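Side-chain contacts in peptide methionine sulfoxide reductase msrA/msrB (Neisseria meningitidis, PDB 3BQG), which reduces methionine sulfoxide, free or in peptides, back to methionine through a cysteine that passes through a sulfenic acid, the state captured in this MsrA domain: residues A[39-44]-A[51-56]; A[15-20]-A[27-32]; A[5-10]-A[133-138]; A[44-49]-A[92-97]. The protein carries 1 engineered substitution. All coordinates share one frame; numbering follows the deposited sequence.

Contact 1. Residues A[39-44]-A[51-56]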
loop_
_atom_site.group_PDB
_atom_site.type_symbol
_atom_site.label_atom_id
_atom_site.label_comp_id
_atom_site.label_asym_id
_atom_site.label_seq_id
_atom_site.Cartn_x
_atom_site.Cartn_y
_atom_site.Cartn_z
ATOM N N LYS A 39 -12.245 12.919 -8.867
ATOM C CA LYS A 39 -11.013 13.635 -8.588
ATOM C C LYS A 39 -11.112 14.363 -7.249
ATOM O O LYS A 39 -12.189 14.798 -6.844
ATOM C CB LYS A 39 -10.723 14.638 -9.705
ATOM C CG LYS A 39 -10.568 13.988 -11.065
ATOM C CD LYS A 39 -9.943 14.937 -12.067
ATOM C CE LYS A 39 -9.510 14.183 -13.314
ATOM N NZ LYS A 39 -8.663 15.025 -14.192
ATOM N N ASN A 40 -9.983 14.466 -6.557
ATOM C CA ASN A 40 -9.915 15.156 -5.274
ATOM C C ASN A 40 -10.945 14.732 -4.226
ATOM O O ASN A 40 -11.625 15.575 -3.646
ATOM C CB ASN A 40 -10.035 16.661 -5.511
ATOM C CG ASN A 40 -8.977 17.183 -6.457
ATOM O OD1 ASN A 40 -7.779 17.077 -6.187
ATOM N ND2 ASN A 40 -9.412 17.750 -7.580
ATOM N N PRO A 41 -11.074 13.424 -3.958
ATOM C CA PRO A 41 -12.062 13.033 -2.950
ATOM C C PRO A 41 -11.597 13.335 -1.526
ATOM O O PRO A 41 -10.398 13.490 -1.267
ATOM C CB PRO A 41 -12.212 11.534 -3.187
ATOM C CG PRO A 41 -10.810 11.140 -3.552
ATOM C CD PRO A 41 -10.412 12.236 -4.532
ATOM N N SER A 42 -12.556 13.423 -0.609
ATOM C CA SER A 42 -12.267 13.659 0.799
ATOM C C SER A 42 -12.401 12.297 1.479
ATOM O O SER A 42 -12.888 11.339 0.869
ATOM C CB SER A 42 -13.289 14.627 1.404
ATOM O OG SER A 42 -14.597 14.067 1.378
ATOM N N TYR A 43 -11.971 12.203 2.733
ATOM C CA TYR A 43 -12.086 10.945 3.455
ATOM C C TYR A 43 -13.552 10.508 3.457
ATOM O O TYR A 43 -13.866 9.328 3.274
ATOM C CB TYR A 43 -11.602 11.108 4.899
ATOM C CG TYR A 43 -11.666 9.821 5.689
ATOM C CD1 TYR A 43 -10.789 8.765 5.417
ATOM C CD2 TYR A 43 -12.631 9.639 6.676
ATOM C CE1 TYR A 43 -10.877 7.562 6.109
ATOM C CE2 TYR A 43 -12.728 8.443 7.372
ATOM C CZ TYR A 43 -11.851 7.408 7.084
ATOM O OH TYR A 43 -11.979 6.215 7.754
ATOM N N GLU A 44 -14.447 11.473 3.656
ATOM C CA GLU A 44 -15.880 11.194 3.682
ATOM C C GLU A 44 -16.411 10.759 2.317
ATOM O O GLU A 44 -17.336 9.952 2.239
ATOM C CB GLU A 44 -16.657 12.422 4.168
ATOM C CG GLU A 44 -16.398 12.818 5.616
ATOM C CD GLU A 44 -14.966 13.245 5.866
ATOM O OE1 GLU A 44 -14.398 13.952 5.005
ATOM O OE2 GLU A 44 -14.417 12.882 6.929
ATOM N N THR A 51 -17.021 6.673 -3.868
ATOM C CA THR A 51 -16.257 7.176 -4.997
ATOM C C THR A 51 -15.411 6.054 -5.626
ATOM O O THR A 51 -14.925 6.192 -6.750
ATOM C CB THR A 51 -15.348 8.339 -4.575
ATOM O OG1 THR A 51 -14.521 7.926 -3.485
ATOM C CG2 THR A 51 -16.177 9.545 -4.157
ATOM N N GLY A 52 -15.233 4.956 -4.888
ATOM C CA GLY A 52 -14.486 3.810 -5.392
ATOM C C GLY A 52 -12.980 3.763 -5.206
ATOM O O GLY A 52 -12.332 2.808 -5.642
ATOM N N HIS A 53 -12.414 4.779 -4.565
ATOM C CA HIS A 53 -10.970 4.851 -4.332
ATOM C C HIS A 53 -10.502 3.825 -3.314
ATOM O O HIS A 53 -11.249 3.426 -2.427
ATOM C CB HIS A 53 -10.581 6.240 -3.805
ATOM C CG HIS A 53 -10.906 7.358 -4.739
ATOM N ND1 HIS A 53 -9.968 7.923 -5.578
ATOM C CD2 HIS A 53 -12.067 8.011 -4.978
ATOM C CE1 HIS A 53 -10.538 8.878 -6.290
ATOM N NE2 HIS A 53 -11.812 8.951 -5.944
ATOM N N ALA A 54 -9.244 3.424 -3.435
ATOM C CA ALA A 54 -8.651 2.478 -2.501
ATOM C C ALA A 54 -7.722 3.270 -1.580
ATOM O O ALA A 54 -7.022 4.180 -2.039
ATOM C CB ALA A 54 -7.848 1.443 -3.260
ATOM N N GLU A 55 -7.723 2.958 -0.286
ATOM C CA GLU A 55 -6.810 3.650 0.610
ATOM C C GLU A 55 -5.449 3.125 0.177
ATOM O O GLU A 55 -5.198 1.918 0.169
ATOM C CB GLU A 55 -7.137 3.341 2.072
ATOM C CG GLU A 55 -8.253 4.257 2.587
ATOM C CD GLU A 55 -8.582 4.061 4.049
ATOM O OE1 GLU A 55 -7.664 3.748 4.836
ATOM O OE2 GLU A 55 -9.764 4.243 4.417
ATOM N N THR A 56 -4.585 4.050 -0.214
ATOM C CA THR A 56 -3.278 3.708 -0.753
ATOM C C THR A 56 -2.156 4.518 -0.123
ATOM O O THR A 56 -2.373 5.625 0.370
ATOM C CB THR A 56 -3.289 3.964 -2.290
ATOM O OG1 THR A 56 -4.360 3.215 -2.887
ATOM C CG2 THR A 56 -1.968 3.571 -2.928
HETATM O O HOH W 1 -10.606 3.884 6.842
#
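Tyr43 sends its ring away from the backbone N (CG anti to it, chi1 -179°), while Glu55 keeps CG beside its own N (chi1 -84°) and then runs on extended, and the two ends meet between the start of helix 43-48 and strand 54-62. Tyr43 CE1 stands 3.9 Å from Glu55 OE2, with ring and carboxylate planes 55° apart. A water completes the link: it accepts from Tyr43 OH at 2.9 Å and donates to Glu55 OE2 at 2.6 Å. Gln94 NE2 donates to OE2, and Phe13 N donates to OE1. Apart from this polar end, Pro41 lies over one face of the His53 ring, its CG 3.5 Å from the ring centroid nearly along the normal, a CH-pi contact. Proline suits the place because its ring offers polarised C-H groups as a rigid block, and histidine because one flat group gives a face to Pro41 and a ring nitrogen, NE2, to Thr38 OG1. Phe13 follows Cys12, the cysteine present as sulfenic acid, which suggests that the Tyr43-water-Glu55 chain lies near the redox centre. A carboxylate gripped at both oxygens, with a phenol linked through water, implies a pre-organised polar pocket, consistent with the substrate site of MsrA enzymes.

Contact 2. Residues A[15-20]-A[27-32]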
loop_
_atom_site.group_PDB
_atom_site.type_symbol
_atom_site.label_atom_id
_atom_site.label_comp_id
_atom_site.label_asym_id
_atom_site.label_seq_id
_atom_site.Cartn_x
_atom_site.Cartn_y
_atom_site.Cartn_z
ATOM N N GLY A 15 -1.898 2.038 9.363
ATOM C CA GLY A 15 -0.925 1.002 9.664
ATOM C C GLY A 15 0.111 0.758 8.575
ATOM O O GLY A 15 1.300 0.626 8.869
ATOM N N LEU A 16 -0.327 0.701 7.319
ATOM C CA LEU A 16 0.598 0.457 6.220
ATOM C C LEU A 16 1.614 1.588 6.071
ATOM O O LEU A 16 2.777 1.343 5.755
ATOM C CB LEU A 16 -0.175 0.269 4.910
ATOM C CG LEU A 16 0.633 -0.146 3.672
ATOM C CD1 LEU A 16 1.299 -1.493 3.901
ATOM C CD2 LEU A 16 -0.299 -0.215 2.465
ATOM N N GLU A 17 1.177 2.826 6.287
ATOM C CA GLU A 17 2.083 3.963 6.171
ATOM C C GLU A 17 3.116 3.911 7.291
ATOM O O GLU A 17 4.319 4.017 7.048
ATOM C CB GLU A 17 1.325 5.285 6.266
ATOM C CG GLU A 17 2.267 6.484 6.393
ATOM C CD GLU A 17 1.586 7.704 6.961
ATOM O OE1 GLU A 17 0.954 7.586 8.032
ATOM O OE2 GLU A 17 1.681 8.783 6.340
ATOM N N ALA A 18 2.631 3.745 8.516
ATOM C CA ALA A 18 3.505 3.677 9.683
ATOM C C ALA A 18 4.547 2.587 9.478
ATOM O O ALA A 18 5.706 2.726 9.861
ATOM C CB ALA A 18 2.678 3.382 10.927
ATOM N N TYR A 19 4.110 1.494 8.871
ATOM C CA TYR A 19 4.976 0.359 8.588
ATOM C C TYR A 19 6.114 0.718 7.622
ATOM O O TYR A 19 7.280 0.465 7.914
ATOM C CB TYR A 19 4.123 -0.780 8.011
ATOM C CG TYR A 19 4.885 -1.979 7.500
ATOM C CD1 TYR A 19 5.487 -2.884 8.377
ATOM C CD2 TYR A 19 4.976 -2.227 6.132
ATOM C CE1 TYR A 19 6.159 -4.010 7.896
ATOM C CE2 TYR A 19 5.641 -3.344 5.646
ATOM C CZ TYR A 19 6.229 -4.231 6.529
ATOM O OH TYR A 19 6.872 -5.344 6.034
ATOM N N PHE A 20 5.785 1.312 6.476
ATOM C CA PHE A 20 6.822 1.651 5.503
ATOM C C PHE A 20 7.793 2.750 5.939
ATOM O O PHE A 20 8.935 2.784 5.484
ATOM C CB PHE A 20 6.187 1.991 4.146
ATOM C CG PHE A 20 5.999 0.786 3.266
ATOM C CD1 PHE A 20 7.045 0.317 2.477
ATOM C CD2 PHE A 20 4.810 0.067 3.296
ATOM C CE1 PHE A 20 6.918 -0.862 1.737
ATOM C CE2 PHE A 20 4.667 -1.117 2.564
ATOM C CZ PHE A 20 5.726 -1.582 1.778
ATOM N N VAL A 27 12.197 6.907 1.853
ATOM C CA VAL A 27 12.377 8.312 2.190
ATOM C C VAL A 27 11.076 9.074 2.420
ATOM O O VAL A 27 11.092 10.170 2.968
ATOM C CB VAL A 27 13.230 9.012 1.111
ATOM C CG1 VAL A 27 14.604 8.359 1.058
ATOM C CG2 VAL A 27 12.562 8.905 -0.248
ATOM N N ASP A 28 9.952 8.490 2.017
ATOM C CA ASP A 28 8.654 9.126 2.219
ATOM C C ASP A 28 7.526 8.117 2.001
ATOM O O ASP A 28 7.662 7.178 1.221
ATOM C CB ASP A 28 8.481 10.304 1.252
ATOM C CG ASP A 28 7.394 11.281 1.694
ATOM O OD1 ASP A 28 7.008 12.142 0.876
ATOM O OD2 ASP A 28 6.932 11.205 2.854
ATOM N N ALA A 29 6.422 8.317 2.711
ATOM C CA ALA A 29 5.245 7.462 2.596
ATOM C C ALA A 29 4.044 8.363 2.836
ATOM O O ALA A 29 3.830 8.847 3.952
ATOM C CB ALA A 29 5.289 6.335 3.629
ATOM N N VAL A 30 3.275 8.595 1.776
ATOM C CA VAL A 30 2.103 9.463 1.823
ATOM C C VAL A 30 0.797 8.693 1.633
ATOM O O VAL A 30 0.621 7.993 0.642
ATOM C CB VAL A 30 2.198 10.550 0.725
ATOM C CG1 VAL A 30 0.943 11.411 0.717
ATOM C CG2 VAL A 30 3.434 11.411 0.961
ATOM N N SER A 31 -0.114 8.827 2.590
ATOM C CA SER A 31 -1.403 8.151 2.503
ATOM C C SER A 31 -2.337 8.944 1.595
ATOM O O SER A 31 -2.327 10.178 1.595
ATOM C CB SER A 31 -2.033 7.998 3.894
ATOM O OG SER A 31 -1.341 7.032 4.664
ATOM N N GLY A 32 -3.144 8.227 0.821
ATOM C CA GLY A 32 -4.065 8.882 -0.091
ATOM C C GLY A 32 -5.132 7.952 -0.640
ATOM O O GLY A 32 -5.275 6.817 -0.186
HETATM O O HOH W 2 -1.561 7.415 7.454
#
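Glu17 of helix 14-21 and Ala29 of strand 26-34 bring their CA atoms to 5.9 Å, the shortest such pairing here; the local axes run antiparallel at 177° and pass 8.2 Å apart. So close a seat calls for small residues on the strand, and Ala29 and Ser31 both aim their CB atoms at the helix. Glu17, with CG swung anti to its N (chi1 170°), lays its aliphatic part over them: CG is 4.1 Å from Ala29 CB, and CB is 3.6 Å from Ser31 OG. Further along, Phe20 rests its CB near Ala29 CB while its ring goes on to Ile71 and Tyr74 of helix 68-78. Helix 14-21 is the connection of a split beta-alpha-beta unit in a ferredoxin-like fold, joining strands 3-10 and 26-34 across the intervening strand 54-62. Near the start of strand 26-34, Val27 and Asp28 both face Thr60 in a classic beta bulge. The buried acid of Glu17 is held by several partners: OE2 accepts from Asp144 N, and OE1 takes a 2.6 Å bond from a water that in turn accepts from Ser31 OG at 2.8 Å. Glu17 OE2 also lies 3.2 Å from Ala29 O, two acceptors without a bond between them.

Contact 3. Residues A[5-10]-A[133-138]; sequences TIYLAG and KNFYDA
Tyr7 and Phe135 form an aromatic pair of edge-to-face type, the single side-chain bridge between strand 3-10, inside the main sheet, and the short edge strand 135-137. Strands 54-62 and 26-34 lie between these two in the order of the sheet, yet the CA atoms of Tyr7 and Phe135 are only 8.8 Å apart, so the sheet must curl strongly to bring its edge over its middle. The edge of Tyr7 is directed at the face of Phe135, with centroids 5.2 Å apart and planes at 60°, a tilted version of the T shape. Tyr7 CE1 is the leading atom: it sits above the Phe135 ring near its rim, 3.6 Å from CG, and reaches back to CB at 3.8 Å. Beside it, CD1 of Tyr7 meets CD1 of Phe135 at 3.7 Å. The first torsions carry both rings into the gap between the strands, Phe135 with CG anti to N (chi1 -179°) and Tyr7 with CG beside its N, and the near-perpendicular second torsion of Phe135 (chi2 83°) helps to turn its face to Tyr7. Two aromatics suit this gap because they are long enough to span it and can pair the positive rim of one ring with the electron-rich face of the other. Lys58 of strand 54-62 touches both rings, and Leu132 packs on Tyr7. On the other face of strand 3-10, Ile6 and Leu8 lie against helix 68-78, while Tyr7 itself bonds through its backbone to Tyr100 of strand 97-101.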
loop_
_atom_site.group_PDB
_atom_site.type_symbol
_atom_site.label_atom_id
_atom_site.label_comp_id
_atom_site.label_asym_id
_atom_site.label_seq_id
_atom_site.Cartn_x
_atom_site.Cartn_y
_atom_site.Cartn_z
ATOM N N THR A 5 9.080 5.628 -7.067
ATOM C CA THR A 5 7.827 5.589 -6.331
ATOM C C THR A 5 6.926 4.446 -6.773
ATOM O O THR A 5 6.918 4.064 -7.942
ATOM C CB THR A 5 7.054 6.913 -6.499
ATOM O OG1 THR A 5 7.824 7.984 -5.941
ATOM C CG2 THR A 5 5.699 6.847 -5.790
ATOM N N ILE A 6 6.181 3.896 -5.821
ATOM C CA ILE A 6 5.244 2.815 -6.094
ATOM C C ILE A 6 4.041 3.048 -5.179
ATOM O O ILE A 6 4.185 3.564 -4.066
ATOM C CB ILE A 6 5.894 1.412 -5.852
ATOM C CG1 ILE A 6 4.975 0.308 -6.378
ATOM C CG2 ILE A 6 6.172 1.194 -4.374
ATOM C CD1 ILE A 6 4.707 0.387 -7.862
ATOM N N TYR A 7 2.853 2.692 -5.658
ATOM C CA TYR A 7 1.614 2.897 -4.905
ATOM C C TYR A 7 1.074 1.573 -4.375
ATOM O O TYR A 7 0.780 0.661 -5.145
ATOM C CB TYR A 7 0.591 3.584 -5.814
ATOM C CG TYR A 7 1.036 4.964 -6.269
ATOM C CD1 TYR A 7 0.529 6.120 -5.668
ATOM C CD2 TYR A 7 1.973 5.114 -7.294
ATOM C CE1 TYR A 7 0.940 7.390 -6.080
ATOM C CE2 TYR A 7 2.396 6.373 -7.714
ATOM C CZ TYR A 7 1.874 7.509 -7.102
ATOM O OH TYR A 7 2.290 8.756 -7.519
ATOM N N LEU A 8 0.929 1.484 -3.056
ATOM C CA LEU A 8 0.491 0.248 -2.414
ATOM C C LEU A 8 -0.809 0.346 -1.625
ATOM O O LEU A 8 -0.927 1.162 -0.712
ATOM C CB LEU A 8 1.592 -0.240 -1.472
ATOM C CG LEU A 8 3.011 -0.305 -2.059
ATOM C CD1 LEU A 8 4.008 -0.604 -0.946
ATOM C CD2 LEU A 8 3.077 -1.375 -3.151
ATOM N N ALA A 9 -1.780 -0.492 -1.972
ATOM C CA ALA A 9 -3.052 -0.513 -1.255
ATOM C C ALA A 9 -3.061 -1.808 -0.439
ATOM O O ALA A 9 -3.057 -2.902 -1.006
ATOM C CB ALA A 9 -4.222 -0.493 -2.243
ATOM N N GLY A 10 -3.059 -1.681 0.888
ATOM C CA GLY A 10 -3.054 -2.857 1.747
ATOM C C GLY A 10 -3.949 -2.726 2.969
ATOM O O GLY A 10 -3.601 -3.189 4.065
ATOM N N LYS A 133 -4.205 5.193 -11.960
ATOM C CA LYS A 133 -5.085 6.046 -12.751
ATOM C C LYS A 133 -5.185 7.428 -12.117
ATOM O O LYS A 133 -5.169 8.447 -12.808
ATOM C CB LYS A 133 -6.469 5.413 -12.843
ATOM C CG LYS A 133 -6.530 4.130 -13.677
ATOM C CD LYS A 133 -7.794 3.334 -13.390
ATOM C CE LYS A 133 -9.037 4.222 -13.251
ATOM N NZ LYS A 133 -9.074 4.988 -11.955
ATOM N N ASN A 134 -5.287 7.451 -10.793
ATOM C CA ASN A 134 -5.358 8.698 -10.057
ATOM C C ASN A 134 -4.972 8.495 -8.595
ATOM O O ASN A 134 -5.218 7.430 -8.018
ATOM C CB ASN A 134 -6.768 9.304 -10.171
ATOM C CG ASN A 134 -7.857 8.367 -9.688
ATOM O OD1 ASN A 134 -8.137 8.278 -8.493
ATOM N ND2 ASN A 134 -8.474 7.652 -10.619
ATOM N N PHE A 135 -4.325 9.504 -8.016
ATOM C CA PHE A 135 -3.937 9.462 -6.615
ATOM C C PHE A 135 -4.091 10.851 -6.032
ATOM O O PHE A 135 -3.638 11.831 -6.623
ATOM C CB PHE A 135 -2.485 9.020 -6.425
ATOM C CG PHE A 135 -2.068 8.946 -4.978
ATOM C CD1 PHE A 135 -2.362 7.824 -4.211
ATOM C CD2 PHE A 135 -1.426 10.023 -4.371
ATOM C CE1 PHE A 135 -2.020 7.769 -2.859
ATOM C CE2 PHE A 135 -1.077 9.987 -3.019
ATOM C CZ PHE A 135 -1.375 8.857 -2.258
ATOM N N TYR A 136 -4.726 10.924 -4.867
ATOM C CA TYR A 136 -4.948 12.188 -4.171
ATOM C C TYR A 136 -4.572 12.019 -2.699
ATOM O O TYR A 136 -5.052 11.096 -2.036
ATOM C CB TYR A 136 -6.421 12.582 -4.301
ATOM C CG TYR A 136 -6.882 12.647 -5.741
ATOM C CD1 TYR A 136 -6.589 13.755 -6.540
ATOM C CD2 TYR A 136 -7.556 11.574 -6.327
ATOM C CE1 TYR A 136 -6.950 13.788 -7.886
ATOM C CE2 TYR A 136 -7.923 11.599 -7.675
ATOM C CZ TYR A 136 -7.616 12.707 -8.446
ATOM O OH TYR A 136 -7.970 12.734 -9.779
ATOM N N ASP A 137 -3.707 12.902 -2.202
ATOM C CA ASP A 137 -3.256 12.865 -0.803
ATOM C C ASP A 137 -4.418 12.942 0.183
ATOM O O ASP A 137 -5.371 13.687 -0.035
ATOM C CB ASP A 137 -2.334 14.050 -0.496
ATOM C CG ASP A 137 -1.036 14.012 -1.268
ATOM O OD1 ASP A 137 -0.874 13.148 -2.152
ATOM O OD2 ASP A 137 -0.174 14.868 -0.982
ATOM N N ALA A 138 -4.322 12.188 1.275
ATOM C CA ALA A 138 -5.352 12.212 2.306
ATOM C C ALA A 138 -5.133 13.485 3.120
ATOM O O ALA A 138 -4.067 14.101 3.037
ATOM C CB ALA A 138 -5.226 10.996 3.205
#

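Contact 4. Residues A[44-49]-A[92-97]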
loop_
_atom_site.group_PDB
_atom_site.type_symbol
_atom_site.label_atom_id
_atom_site.label_comp_id
_atom_site.label_asym_id
_atom_site.label_seq_id
_atom_site.Cartn_x
_atom_site.Cartn_y
_atom_site.Cartn_z
ATOM N N GLU A 44 -14.447 11.473 3.656
ATOM C CA GLU A 44 -15.880 11.194 3.682
ATOM C C GLU A 44 -16.411 10.759 2.317
ATOM O O GLU A 44 -17.336 9.952 2.239
ATOM C CB GLU A 44 -16.657 12.422 4.168
ATOM C CG GLU A 44 -16.398 12.818 5.616
ATOM C CD GLU A 44 -14.966 13.245 5.866
ATOM O OE1 GLU A 44 -14.398 13.952 5.005
ATOM O OE2 GLU A 44 -14.417 12.882 6.929
ATOM N N ASP A 45 -15.840 11.298 1.242
ATOM C CA ASP A 45 -16.276 10.927 -0.105
ATOM C C ASP A 45 -16.022 9.442 -0.346
ATOM O O ASP A 45 -16.894 8.711 -0.824
ATOM C CB ASP A 45 -15.521 11.728 -1.177
ATOM C CG ASP A 45 -16.024 13.152 -1.312
ATOM O OD1 ASP A 45 -17.238 13.380 -1.118
ATOM O OD2 ASP A 45 -15.208 14.044 -1.633
ATOM N N VAL A 46 -14.811 9.009 -0.010
ATOM C CA VAL A 46 -14.405 7.621 -0.190
ATOM C C VAL A 46 -15.150 6.658 0.734
ATOM O O VAL A 46 -15.703 5.651 0.284
ATOM C CB VAL A 46 -12.885 7.458 0.071
ATOM C CG1 VAL A 46 -12.455 6.012 -0.186
ATOM C CG2 VAL A 46 -12.100 8.423 -0.814
ATOM N N SER A 47 -15.163 6.979 2.024
ATOM C CA SER A 47 -15.798 6.134 3.030
ATOM C C SER A 47 -17.315 6.072 2.988
ATOM O O SER A 47 -17.905 5.029 3.274
ATOM C CB SER A 47 -15.379 6.590 4.435
ATOM O OG SER A 47 -13.972 6.689 4.563
ATOM N N TYR A 48 -17.953 7.180 2.622
ATOM C CA TYR A 48 -19.405 7.224 2.630
ATOM C C TYR A 48 -20.116 7.563 1.330
ATOM O O TYR A 48 -21.318 7.327 1.213
ATOM C CB TYR A 48 -19.860 8.191 3.732
ATOM C CG TYR A 48 -19.236 7.881 5.077
ATOM C CD1 TYR A 48 -19.488 6.667 5.718
ATOM C CD2 TYR A 48 -18.361 8.778 5.687
ATOM C CE1 TYR A 48 -18.877 6.350 6.935
ATOM C CE2 TYR A 48 -17.742 8.470 6.904
ATOM C CZ TYR A 48 -18.006 7.255 7.517
ATOM O OH TYR A 48 -17.400 6.935 8.711
ATOM N N ARG A 49 -19.400 8.110 0.350
ATOM C CA ARG A 49 -20.051 8.461 -0.906
ATOM C C ARG A 49 -19.649 7.612 -2.105
ATOM O O ARG A 49 -19.737 8.050 -3.251
ATOM C CB ARG A 49 -19.848 9.949 -1.192
ATOM C CG ARG A 49 -20.521 10.825 -0.145
ATOM C CD ARG A 49 -20.173 12.290 -0.297
ATOM N NE ARG A 49 -20.751 13.075 0.793
ATOM C CZ ARG A 49 -20.063 13.932 1.542
ATOM N NH1 ARG A 49 -20.666 14.608 2.516
ATOM N NH2 ARG A 49 -18.768 14.113 1.320
ATOM N N GLY A 92 -14.692 -3.451 2.549
ATOM C CA GLY A 92 -15.112 -2.478 1.551
ATOM C C GLY A 92 -14.081 -2.326 0.450
ATOM O O GLY A 92 -12.909 -2.642 0.660
ATOM N N THR A 93 -14.494 -1.844 -0.719
ATOM C CA THR A 93 -13.550 -1.683 -1.817
ATOM C C THR A 93 -12.413 -0.723 -1.482
ATOM O O THR A 93 -11.375 -0.755 -2.131
ATOM C CB THR A 93 -14.236 -1.178 -3.117
ATOM O OG1 THR A 93 -14.922 0.051 -2.853
ATOM C CG2 THR A 93 -15.214 -2.211 -3.641
ATOM N N GLN A 94 -12.598 0.135 -0.479
ATOM C CA GLN A 94 -11.545 1.085 -0.128
ATOM C C GLN A 94 -10.382 0.419 0.609
ATOM O O GLN A 94 -9.339 1.043 0.825
ATOM C CB GLN A 94 -12.114 2.244 0.702
ATOM C CG GLN A 94 -12.224 2.005 2.198
ATOM C CD GLN A 94 -13.102 3.048 2.880
ATOM O OE1 GLN A 94 -14.331 2.963 2.825
ATOM N NE2 GLN A 94 -12.475 4.044 3.514
ATOM N N TYR A 95 -10.566 -0.850 0.980
ATOM C CA TYR A 95 -9.537 -1.619 1.676
ATOM C C TYR A 95 -9.023 -2.761 0.791
ATOM O O TYR A 95 -8.346 -3.669 1.279
ATOM C CB TYR A 95 -10.091 -2.200 2.990
ATOM C CG TYR A 95 -10.622 -1.150 3.948
ATOM C CD1 TYR A 95 -9.776 -0.188 4.493
ATOM C CD2 TYR A 95 -11.977 -1.099 4.279
ATOM C CE1 TYR A 95 -10.264 0.800 5.341
ATOM C CE2 TYR A 95 -12.479 -0.112 5.128
ATOM C CZ TYR A 95 -11.615 0.834 5.651
ATOM O OH TYR A 95 -12.102 1.827 6.466
ATOM N N ARG A 96 -9.347 -2.715 -0.502
ATOM C CA ARG A 96 -8.907 -3.750 -1.436
ATOM C C ARG A 96 -7.388 -3.713 -1.567
ATOM O O ARG A 96 -6.778 -2.659 -1.379
ATOM C CB ARG A 96 -9.561 -3.547 -2.817
ATOM C CG ARG A 96 -9.106 -2.310 -3.613
ATOM C CD ARG A 96 -9.834 -2.265 -4.958
ATOM N NE ARG A 96 -9.490 -1.123 -5.810
ATOM C CZ ARG A 96 -10.040 0.090 -5.719
ATOM N NH1 ARG A 96 -10.972 0.345 -4.810
ATOM N NH2 ARG A 96 -9.667 1.049 -6.558
ATOM N N SER A 97 -6.775 -4.854 -1.875
ATOM C CA SER A 97 -5.322 -4.895 -2.027
ATOM C C SER A 97 -4.922 -4.627 -3.473
ATOM O O SER A 97 -5.624 -5.007 -4.410
ATOM C CB SER A 97 -4.756 -6.253 -1.584
ATOM O OG SER A 97 -5.263 -7.317 -2.378
#
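Gln94 NE2 donates to Ser47 OG over 3.2 Å in a nearly straight bond (165°), with the hydroxyl close to the amide plane. This joins helix 43-48 to the 3-10 turn 93-94 that leads into strand 97-101 of the ferredoxin-like sheet. Val46 CG1 packs on Gln94 CB at 3.9 Å, and Gln94 OE1 lies 3.5 Å from Ser47 CA. Glutamine suits the place because it combines an aliphatic stem for the valine with an amide that can give two hydrogens: NE2 also donates to Glu55 OE2. Serine is short enough to stay on the helix surface, where OG donates to Tyr43 O one turn back and accepts the amide hydrogen. Gln94 takes an uncommon first torsion, CG lying between N and the carbonyl carbon (chi1 85°), and CG thereby sits over the centre of the Tyr95 ring, 3.5 Å above its plane. The helix start is fixed by a capping box of Ser42 and Asp45, and Asp45 also makes a salt bridge to Arg49. In the turn, Arg96 pairs with Glu128 and bonds to Gly52 O. Arg96 NH1 and Arg96 N reach Thr93 O from opposite faces of its carbonyl plane, NH1 at 2.9 Å.

In the fold
Contacts 1, 2 and 3 reach one curled sheet, and contact 4 sits beside it. Contacts 1 and 4 lie closest, their centres about 7 Å apart: both use helix 43-48, and Glu55 N bonds to Gln94 O at 2.7 Å, so the residues of contact 1 that probably line the substrate site are tied to the turn of contact 4. The centre of contact 3 is about 10 Å from the centres of contacts 1 and 2; Ser31 O accepts from Ala138 N at 2.8 Å, tying the edge strand to the strand of contact 2. Contacts 2 and 4 do not touch, with nearest atoms about 7 Å apart. Cys12, in sulfenic acid form, falls in the chain between strand 3-10 and helix 14-21.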